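Local coordinates for protein cellulose 1,4-beta-cellobiosidase (Thermobifida fusca, PDB 4JJJ) that probably cleaves cellulose to cellobiose, acting as a cellobiohydrolase through the family 48 glycoside hydrolase domain that makes up this chain, at residues A[320-324]-A[373-379]; A[412-418]-A[466-471]. The protein carries 1 engineered substitution. All coordinates share one frame; numbering follows the deposited sequence.

Contact 1 of 2, residues A[320-324]-A[373-379]; sequences SSSHQ and IAGGATN
Ser322 and Ala377 form the antiparallel hydrogen-bonded pair at the middle of this contact: Ser322 N reaches Ala377 O at 2.9 Å, and Ala377 N answers to Ser322 O at 3.2 Å. Strand 321-323 thereby becomes an outermost strand of a four-stranded antiparallel sheet. Packing is tightest toward Gln324. Gly376 sits at backbone angles that call for glycine, and a side chain there would run into Ser322 O. Next to it, Gly375 O accepts Gln324 N at 2.8 Å while lying over one face of the His323 ring. Gln324 CG stands between its own backbone N and carbonyl carbon (chi1 60°), which brings it to 3.1 Å from Ala374 O; the bent chain then crosses Ile373, with Gln324 CB 3.6 Å from Ile373 CG2. Its NE2 is hydrogen-bonded to Asn412 OD1. Cutting this glutamine back to alanine would probably leave Asn412 OD1 without that donor and open a gap beside Ile373. Looser is the face bearing Ser321 and Thr378, where Ser321 is partly exposed: Ser321 CB packs 3.6 Å from Thr378 CB, and Thr378 OG1 is hydrogen-bonded to Ser380 N. Asn379 N holds that end by its bond to Ser320 O. On the opposite face, Ser322 and Ala377 are buried against Phe362 of helix 348-365. With small serine, alanine and glycine residues along the strands, cohesion here comes mainly from backbone hydrogen bonds rather than interlocking apolar side chains.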
ATOM      1  N   SER A 320       3.487  -2.541 -13.940  1.00  6.40           N
ATOM      2  CA  SER A 320       4.629  -3.288 -14.417  1.00  6.93           C
ATOM      3  C   SER A 320       5.769  -3.485 -13.408  1.00  5.99           C
ATOM      4  O   SER A 320       6.648  -4.343 -13.647  1.00  5.49           O
ATOM      5  CB  SER A 320       5.237  -2.552 -15.613  1.00  6.93           C
ATOM      6  OG  SER A 320       4.270  -2.483 -16.668  1.00  7.96           O
ATOM      7  N   SER A 321       5.716  -2.756 -12.305  0.70  5.29           N
ATOM      8  CA  SER A 321       6.846  -2.738 -11.351  0.70  5.05           C
ATOM      9  C   SER A 321       6.353  -3.261 -10.013  0.70  5.02           C
ATOM     10  O   SER A 321       5.223  -2.866  -9.553  0.70  5.49           O
ATOM     11  CB  SER A 321       7.382  -1.344 -11.189  0.70  4.96           C
ATOM     12  OG  SER A 321       8.504  -1.340 -10.349  0.70  4.37           O
ATOM     13  N   SER A 322       7.166  -4.115  -9.387  1.00  4.88           N
ATOM     14  CA  SER A 322       6.808  -4.806  -8.135  1.00  4.74           C
ATOM     15  C   SER A 322       7.878  -4.608  -7.120  1.00  5.14           C
ATOM     16  O   SER A 322       9.086  -4.573  -7.443  1.00  4.97           O
ATOM     17  CB  SER A 322       6.515  -6.308  -8.346  1.00  4.96           C
ATOM     18  OG  SER A 322       5.450  -6.550  -9.262  1.00  5.87           O
ATOM     19  N   HIS A 323       7.448  -4.376  -5.864  1.00  4.42           N
ATOM     20  CA  HIS A 323       8.285  -4.046  -4.751  1.00  4.58           C
ATOM     21  C   HIS A 323       8.243  -5.189  -3.737  1.00  4.42           C
ATOM     22  O   HIS A 323       7.183  -5.665  -3.386  1.00  4.15           O
ATOM     23  CB  HIS A 323       7.744  -2.730  -4.167  1.00  4.68           C
ATOM     24  CG  HIS A 323       8.550  -2.074  -3.093  1.00  4.60           C
ATOM     25  ND1 HIS A 323       8.917  -2.681  -1.892  1.00  4.43           N
ATOM     26  CD2 HIS A 323       9.048  -0.819  -3.004  1.00  5.09           C
ATOM     27  CE1 HIS A 323       9.529  -1.824  -1.114  1.00  4.67           C
ATOM     28  NE2 HIS A 323       9.644  -0.674  -1.790  1.00  5.01           N
ATOM     29  N   GLN A 324       9.385  -5.560  -3.189  1.00  4.35           N
ATOM     30  CA  GLN A 324       9.458  -6.640  -2.218  1.00  4.21           C
ATOM     31  C   GLN A 324       8.494  -6.446  -1.045  1.00  4.42           C
ATOM     32  O   GLN A 324       7.918  -7.374  -0.459  1.00  5.21           O
ATOM     33  CB  GLN A 324      10.882  -6.786  -1.641  1.00  4.33           C
ATOM     34  CG  GLN A 324      11.472  -5.583  -0.903  1.00  4.40           C
ATOM     35  CD  GLN A 324      11.218  -5.561   0.573  1.00  4.36           C
ATOM     36  OE1 GLN A 324      10.881  -6.591   1.168  1.00  4.89           O
ATOM     37  NE2 GLN A 324      11.353  -4.383   1.204  1.00  4.50           N
ATOM     38  N   ILE A 373      16.298  -7.189   2.041  1.00  5.41           N
ATOM     39  CA  ILE A 373      15.632  -7.458   0.755  1.00  5.31           C
ATOM     40  C   ILE A 373      15.558  -6.229  -0.127  1.00  5.05           C
ATOM     41  O   ILE A 373      14.918  -5.211   0.228  1.00  5.50           O
ATOM     42  CB  ILE A 373      14.275  -8.112   0.918  1.00  5.27           C
ATOM     43  CG1 ILE A 373      14.284  -9.226   2.021  1.00  5.47           C
ATOM     44  CG2 ILE A 373      13.718  -8.595  -0.407  1.00  5.62           C
ATOM     45  CD1 ILE A 373      15.217 -10.399   1.812  1.00  6.04           C
ATOM     46  N   ALA A 374      16.244  -6.307  -1.249  1.00  4.76           N
ATOM     47  CA  ALA A 374      16.322  -5.142  -2.185  1.00  5.00           C
ATOM     48  C   ALA A 374      15.021  -4.900  -2.903  1.00  5.11           C
ATOM     49  O   ALA A 374      14.021  -5.642  -2.740  1.00  5.16           O
ATOM     50  CB  ALA A 374      17.433  -5.350  -3.160  1.00  4.63           C
ATOM     51  N   GLY A 375      14.988  -3.859  -3.736  1.00  5.55           N
ATOM     52  CA  GLY A 375      13.722  -3.225  -4.077  1.00  5.64           C
ATOM     53  C   GLY A 375      12.732  -4.042  -4.847  1.00  6.54           C
ATOM     54  O   GLY A 375      11.589  -4.243  -4.417  1.00  5.68           O
ATOM     55  N   GLY A 376      13.088  -4.439  -6.060  1.00  5.96           N
ATOM     56  CA  GLY A 376      12.150  -5.127  -6.925  1.00  5.38           C
ATOM     57  C   GLY A 376      12.543  -5.182  -8.386  1.00  5.32           C
ATOM     58  O   GLY A 376      13.748  -5.109  -8.705  1.00  6.05           O
ATOM     59  N   ALA A 377      11.584  -5.236  -9.245  1.00  5.67           N
ATOM     60  CA  ALA A 377      11.876  -5.298 -10.659  1.00  5.91           C
ATOM     61  C   ALA A 377      10.661  -4.811 -11.434  1.00  6.38           C
ATOM     62  O   ALA A 377       9.521  -4.760 -10.998  1.00  6.41           O
ATOM     63  CB  ALA A 377      12.135  -6.753 -11.079  1.00  6.35           C
ATOM     64  N   THR A 378      10.937  -4.395 -12.677  1.00  6.53           N
ATOM     65  CA  THR A 378       9.898  -3.901 -13.559  1.00  6.45           C
ATOM     66  C   THR A 378       9.962  -4.370 -15.011  1.00  6.87           C
ATOM     67  O   THR A 378      11.099  -4.624 -15.558  1.00  7.40           O
ATOM     68  CB  THR A 378       9.893  -2.324 -13.607  1.00  7.36           C
ATOM     69  OG1 THR A 378       8.775  -1.901 -14.393  1.00  7.10           O
ATOM     70  CG2 THR A 378      11.139  -1.809 -14.165  1.00  7.78           C
ATOM     71  N   ASN A 379       8.779  -4.559 -15.587  1.00  7.04           N
ATOM     72  CA  ASN A 379       8.687  -4.874 -17.049  1.00  7.86           C
ATOM     73  C   ASN A 379       8.655  -3.593 -17.932  1.00  8.17           C
ATOM     74  O   ASN A 379       8.513  -3.678 -19.149  1.00  8.27           O
ATOM     75  CB  ASN A 379       7.431  -5.713 -17.361  1.00  7.50           C
ATOM     76  CG  ASN A 379       7.511  -6.387 -18.723  1.00  7.45           C
ATOM     77  OD1 ASN A 379       8.457  -7.065 -18.983  1.00  8.40           O
ATOM     78  ND2 ASN A 379       6.521  -6.257 -19.495  1.00  7.16           N
TER

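Contact 2 of 2, residues A[412-418]-A[466-471]; sequences NNWFGFQ and PSDLEW. With ZN (zinc ion), chain B; BGC (beta-D-glucopyranose), chain C; BGC (beta-D-glucopyranose), chain D.
Phe415 and Asn413 join strand 465-473 through backbone hydrogen bonds. Phe415 N points almost straight at Ser467 O (2.8 Å, 171° at the hydrogen), and Asn413 O offers an in-plane lone pair to Leu469 N at 2.7 Å. A side-chain donor adds a third bond: Trp471 NE1 reaches Asn412 O at 2.9 Å, approaching from well above the carbonyl plane. Amide-on-ring packing reinforces it, for Asn412 ND2 lies over the rim of one indole face with the two planes 17° apart; with ND2 bonded to Ile373 O and OD1 to Gln324, the amide's rotation is fixed. Among apolar contacts, Pro466 CB sits over the middle of the Phe415 ring, 3.6 Å from its centroid, in a CH-pi contact, while Gln418 CB lies over the rim of the opposite face. Leu469 CD1 packs on Gln418 CG at 3.9 Å. Water-mediated links include one water joining Asn413 OD1 to Trp471 N; in the Asp468 conformer given, one of two, another, itself in the zinc shell, joins Asn413 ND2 to Asp468 OD1. Asp468 OD2 lies 2.0 Å from the zinc ion, but a modelled water overlaps the metal, so the site is probably partly occupied and its shell doubtful. Sugar contacts are made by Trp414 and Phe417. Trp414, its CG anti to the backbone N (chi1 -176°), lays one indole face toward both glucoses; CZ2 comes to 3.2 Å from O6 of the chain C glucose and CZ3 to 3.6 Å from C5 of the chain D glucose. Gly416 CA backs the other indole face, leaving no room for a side chain. An aromatic platform under a glucan chain is characteristic of sugar subsites in cellulases; here it belongs to the glycan pocket of an (alpha/alpha)6 catalytic domain.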
ATOM      1  N   ASN A 412      12.323   1.903  -1.581  1.00  5.41           N
ATOM      2  CA  ASN A 412      12.790   0.847  -0.710  1.00  5.19           C
ATOM      3  C   ASN A 412      13.801   1.282   0.364  1.00  5.38           C
ATOM      4  O   ASN A 412      14.432   0.460   1.047  1.00  5.40           O
ATOM      5  CB  ASN A 412      13.358  -0.380  -1.493  1.00  4.55           C
ATOM      6  CG  ASN A 412      13.354  -1.630  -0.693  1.00  4.96           C
ATOM      7  OD1 ASN A 412      12.402  -1.936   0.064  1.00  4.43           O
ATOM      8  ND2 ASN A 412      14.456  -2.430  -0.872  1.00  4.54           N
ATOM      9  N   ASN A 413      13.923   2.582   0.605  1.00  5.23           N
ATOM     10  CA  ASN A 413      14.802   3.060   1.674  1.00  5.64           C
ATOM     11  C   ASN A 413      14.143   2.892   3.075  1.00  6.21           C
ATOM     12  O   ASN A 413      14.793   2.924   4.094  1.00  7.61           O
ATOM     13  CB  ASN A 413      15.148   4.480   1.384  1.00  6.31           C
ATOM     14  CG  ASN A 413      16.178   4.620   0.261  1.00  6.68           C
ATOM     15  OD1 ASN A 413      16.498   3.674  -0.462  1.00  6.84           O
ATOM     16  ND2 ASN A 413      16.678   5.849   0.092  1.00  7.67           N
ATOM     17  N   TRP A 414      12.806   2.801   3.133  1.00  5.75           N
ATOM     18  CA  TRP A 414      12.120   2.610   4.479  1.00  5.41           C
ATOM     19  C   TRP A 414      12.197   1.218   4.952  1.00  5.45           C
ATOM     20  O   TRP A 414      11.734   0.289   4.251  1.00  5.52           O
ATOM     21  CB  TRP A 414      10.674   2.988   4.258  1.00  5.24           C
ATOM     22  CG  TRP A 414       9.891   2.947   5.549  1.00  5.24           C
ATOM     23  CD1 TRP A 414      10.255   3.519   6.757  1.00  5.84           C
ATOM     24  CD2 TRP A 414       8.578   2.392   5.732  1.00  5.32           C
ATOM     25  NE1 TRP A 414       9.291   3.274   7.693  1.00  5.62           N
ATOM     26  CE2 TRP A 414       8.244   2.593   7.098  1.00  5.21           C
ATOM     27  CE3 TRP A 414       7.726   1.655   4.926  1.00  5.25           C
ATOM     28  CZ2 TRP A 414       7.028   2.151   7.600  1.00  5.49           C
ATOM     29  CZ3 TRP A 414       6.551   1.231   5.419  1.00  5.56           C
ATOM     30  CH2 TRP A 414       6.202   1.464   6.760  1.00  5.11           C
ATOM     31  N   PHE A 415      12.797   1.027   6.129  1.00  5.32           N
ATOM     32  CA  PHE A 415      12.869  -0.282   6.766  1.00  5.32           C
ATOM     33  C   PHE A 415      11.519  -0.923   7.032  1.00  5.15           C
ATOM     34  O   PHE A 415      11.493  -2.153   7.110  1.00  6.02           O
ATOM     35  CB  PHE A 415      13.704  -0.241   8.027  1.00  5.76           C
ATOM     36  CG  PHE A 415      13.862  -1.534   8.734  1.00  5.89           C
ATOM     37  CD1 PHE A 415      14.816  -2.492   8.351  1.00  6.60           C
ATOM     38  CD2 PHE A 415      13.064  -1.820   9.799  1.00  6.67           C
ATOM     39  CE1 PHE A 415      14.992  -3.681   9.025  1.00  6.49           C
ATOM     40  CE2 PHE A 415      13.197  -3.011  10.482  1.00  6.15           C
ATOM     41  CZ  PHE A 415      14.191  -3.938  10.108  1.00  6.14           C
ATOM     42  N   GLY A 416      10.491  -0.134   7.114  1.00  5.14           N
ATOM     43  CA  GLY A 416       9.153  -0.709   7.324  1.00  5.12           C
ATOM     44  C   GLY A 416       8.802  -1.764   6.308  1.00  4.91           C
ATOM     45  O   GLY A 416       8.144  -2.755   6.634  1.00  4.93           O
ATOM     46  N   PHE A 417       9.198  -1.610   5.041  1.00  4.92           N
ATOM     47  CA  PHE A 417       8.801  -2.598   4.080  1.00  4.89           C
ATOM     48  C   PHE A 417       9.495  -3.928   4.312  1.00  4.58           C
ATOM     49  O   PHE A 417       8.989  -4.986   3.975  1.00  4.59           O
ATOM     50  CB  PHE A 417       9.130  -2.087   2.683  1.00  5.01           C
ATOM     51  CG  PHE A 417       8.139  -1.157   2.076  1.00  5.29           C
ATOM     52  CD1 PHE A 417       6.781  -1.468   2.037  1.00  5.58           C
ATOM     53  CD2 PHE A 417       8.556   0.059   1.623  1.00  5.94           C
ATOM     54  CE1 PHE A 417       5.856  -0.588   1.415  1.00  5.76           C
ATOM     55  CE2 PHE A 417       7.656   0.910   1.053  1.00  5.87           C
ATOM     56  CZ  PHE A 417       6.332   0.587   0.943  1.00  5.90           C
ATOM     57  N   GLN A 418      10.686  -3.892   4.937  1.00  4.09           N
ATOM     58  CA  GLN A 418      11.416  -5.132   5.290  1.00  4.23           C
ATOM     59  C   GLN A 418      10.568  -5.991   6.202  1.00  3.97           C
ATOM     60  O   GLN A 418      10.342  -7.182   5.937  1.00  4.19           O
ATOM     61  CB  GLN A 418      12.706  -4.903   6.030  1.00  4.65           C
ATOM     62  CG  GLN A 418      13.805  -4.163   5.268  1.00  4.63           C
ATOM     63  CD  GLN A 418      14.278  -4.919   4.104  1.00  4.91           C
ATOM     64  OE1 GLN A 418      14.708  -6.132   4.220  1.00  5.56           O
ATOM     65  NE2 GLN A 418      14.223  -4.300   2.920  1.00  4.50           N
ATOM     66  N   PRO A 466      15.760  -0.108  13.104  1.00  6.50           N
ATOM     67  CA  PRO A 466      16.129   0.540  11.823  1.00  6.74           C
ATOM     68  C   PRO A 466      15.040   1.383  11.215  1.00  6.96           C
ATOM     69  O   PRO A 466      13.880   1.067  11.302  1.00  6.51           O
ATOM     70  CB  PRO A 466      16.568  -0.628  10.941  1.00  7.58           C
ATOM     71  CG  PRO A 466      16.895  -1.716  11.952  1.00  7.20           C
ATOM     72  CD  PRO A 466      15.938  -1.545  13.066  1.00  7.13           C
ATOM     73  N   SER A 467      15.420   2.465  10.541  1.00  6.94           N
ATOM     74  CA  SER A 467      14.530   3.359   9.886  1.00  8.93           C
ATOM     75  C   SER A 467      14.884   3.544   8.411  1.00  9.39           C
ATOM     76  O   SER A 467      14.175   3.051   7.520  1.00 12.04           O
ATOM     77  CB  SER A 467      14.465   4.715  10.629  1.00 10.63           C
ATOM     78  OG  SER A 467      13.684   5.616   9.833  1.00 13.60           O
ATOM     79  N   ASP A 468      16.025   4.146   8.108  0.50  8.46           N
ATOM     80  CA  ASP A 468      16.389   4.430   6.712  0.50  8.51           C
ATOM     81  C   ASP A 468      17.488   3.518   6.260  0.50  8.05           C
ATOM     82  O   ASP A 468      18.486   3.299   6.993  0.50  7.91           O
ATOM     83  CB  ASP A 468      16.829   5.905   6.579  0.50  9.29           C
ATOM     84  CG  ASP A 468      16.927   6.386   5.162  0.50 11.29           C
ATOM     85  OD1 ASP A 468      16.042   6.089   4.301  0.50 11.62           O
ATOM     86  OD2 ASP A 468      17.894   7.179   4.942  0.50 10.78           O
ATOM     87  N   LEU A 469      17.349   3.014   5.037  1.00  7.00           N
ATOM     88  CA  LEU A 469      18.278   2.117   4.437  1.00  6.83           C
ATOM     89  C   LEU A 469      18.902   2.793   3.189  1.00  7.19           C
ATOM     90  O   LEU A 469      18.244   3.581   2.519  1.00  7.64           O
ATOM     91  CB  LEU A 469      17.582   0.866   3.975  1.00  7.09           C
ATOM     92  CG  LEU A 469      16.838   0.069   5.049  1.00  6.53           C
ATOM     93  CD1 LEU A 469      16.189  -1.123   4.485  1.00  6.82           C
ATOM     94  CD2 LEU A 469      17.742  -0.328   6.208  1.00  6.06           C
ATOM     95  N   GLU A 470      20.175   2.468   2.917  0.50  6.18           N
ATOM     96  CA  GLU A 470      20.882   2.906   1.724  0.50  6.18           C
ATOM     97  C   GLU A 470      21.385   1.688   0.952  0.50  6.16           C
ATOM     98  O   GLU A 470      22.139   0.831   1.517  0.50  6.89           O
ATOM     99  CB  GLU A 470      22.096   3.771   2.056  0.50  5.76           C
ATOM    100  CG  GLU A 470      22.801   4.342   0.802  0.50  5.81           C
ATOM    101  CD  GLU A 470      22.117   5.472   0.060  0.50  6.57           C
ATOM    102  OE1 GLU A 470      21.163   6.029   0.601  0.50  8.55           O
ATOM    103  OE2 GLU A 470      22.531   5.792  -1.073  0.50  7.34           O
ATOM    104  N   TRP A 471      20.930   1.560  -0.285  1.00  6.05           N
ATOM    105  CA  TRP A 471      21.189   0.407  -1.121  1.00  6.14           C
ATOM    106  C   TRP A 471      22.309   0.766  -2.161  1.00  6.69           C
ATOM    107  O   TRP A 471      22.460   1.899  -2.584  1.00  7.20           O
ATOM    108  CB  TRP A 471      19.928   0.121  -1.933  1.00  6.04           C
ATOM    109  CG  TRP A 471      18.819  -0.358  -1.060  1.00  5.77           C
ATOM    110  CD1 TRP A 471      17.816   0.355  -0.470  1.00  6.10           C
ATOM    111  CD2 TRP A 471      18.702  -1.732  -0.549  1.00  6.60           C
ATOM    112  NE1 TRP A 471      17.052  -0.461   0.405  1.00  6.73           N
ATOM    113  CE2 TRP A 471      17.573  -1.744   0.342  1.00  6.06           C
ATOM    114  CE3 TRP A 471      19.393  -2.895  -0.790  1.00  6.53           C
ATOM    115  CZ2 TRP A 471      17.197  -2.879   1.031  1.00  7.10           C
ATOM    116  CZ3 TRP A 471      18.959  -4.036  -0.162  1.00  7.41           C
ATOM    117  CH2 TRP A 471      17.947  -4.017   0.762  1.00  7.39           C
TER
HETATM  118 ZN    ZN B 733      18.299   7.948   3.134  0.50 16.21          ZN
HETATM  119  C2  BGC C   1       8.461   6.621   6.901  0.50  5.92           C
HETATM  120  C3  BGC C   1       7.097   6.617   6.219  0.50  5.25           C
HETATM  121  C4  BGC C   1       6.031   5.984   7.138  0.50  4.54           C
HETATM  122  C5  BGC C   1       6.047   6.471   8.599  0.50  4.76           C
HETATM  123  C6  BGC C   1       5.221   5.593   9.542  0.50  4.76           C
HETATM  124  C1  BGC C   1       8.366   7.164   8.306  0.50  6.37           C
HETATM  125  O1  BGC C   1       9.706   7.051   8.888  0.50  9.23           O
HETATM  126  O2  BGC C   1       9.301   7.450   6.031  0.50  5.66           O
HETATM  127  O3  BGC C   1       7.151   5.913   4.974  0.50  5.82           O
HETATM  128  O4  BGC C   1       4.707   6.199   6.645  0.50  3.63           O
HETATM  129  O5  BGC C   1       7.382   6.460   9.103  0.50  5.70           O
HETATM  130  O6  BGC C   1       5.734   4.292   9.671  0.50  4.84           O
HETATM  131  C2  BGC D   2       2.623   5.328   5.960  0.50  2.90           C
HETATM  132  C3  BGC D   2       1.895   4.158   5.303  0.50  2.77           C
HETATM  133  C4  BGC D   2       2.629   3.730   3.998  0.50  2.76           C
HETATM  134  C5  BGC D   2       4.155   3.575   4.211  0.50  2.74           C
HETATM  135  C6  BGC D   2       4.854   3.339   2.893  0.50  2.74           C
HETATM  136  C1  BGC D   2       4.100   5.038   6.153  0.50  3.11           C
HETATM  137  O2  BGC D   2       2.063   5.580   7.242  0.50  2.92           O
HETATM  138  O3  BGC D   2       0.532   4.581   5.055  0.50  2.86           O
HETATM  139  O4  BGC D   2       2.043   2.496   3.536  0.50  2.67           O
HETATM  140  O5  BGC D   2       4.640   4.765   4.846  0.50  2.90           O
HETATM  141  O6  BGC D   2       4.599   4.395   1.986  0.50  2.72           O
HETATM  142  O   HOH W   1      19.179   3.573  -1.228  1.00  7.90           O
HETATM  143  O   HOH W   2      19.049   6.754  -1.448  1.00 12.92           O
HETATM  144  O   HOH W   3      16.167   7.641   2.129  0.50 14.71           O
HETATM  145  O   HOH W   4      18.878   6.048   2.679  0.50  9.86           O
HETATM  146  O   HOH W   5      17.817   7.832   3.394  0.50 44.95           O
HETATM  147  O   HOH W   6      16.627   8.992   2.733  0.50 28.42           O
HETATM  148  O   HOH W   7      20.275   8.992   3.558  0.50 24.20           O
HETATM  149  O   HOH W   8      19.128   9.043   1.102  0.50 21.46           O

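How the contacts relate
Contact 1 closes before contact 2 opens along the chain, and their centres lie 14 Å apart, yet the two touch directly. Besides the Gln324 NE2 to Asn412 OD1 bond (2.9 Å), Ile373 N is hydrogen-bonded to Gln418 OE1 (2.9 Å), so the residues flanking the strand pair of contact 1 are tied to the loop and first turn that hold Asn412 and Gln418. The His323 and Phe417 rings also meet, with their planes at about 50°. Both contacts border the glycan path: the His323 side chain is about 8 Å from a bound glucose and from the side chain of Asn224, the engineered residue at the predicted nucleophile position, whereas the Trp414 side chain is about 7 Å from that of Glu51, the predicted proton donor.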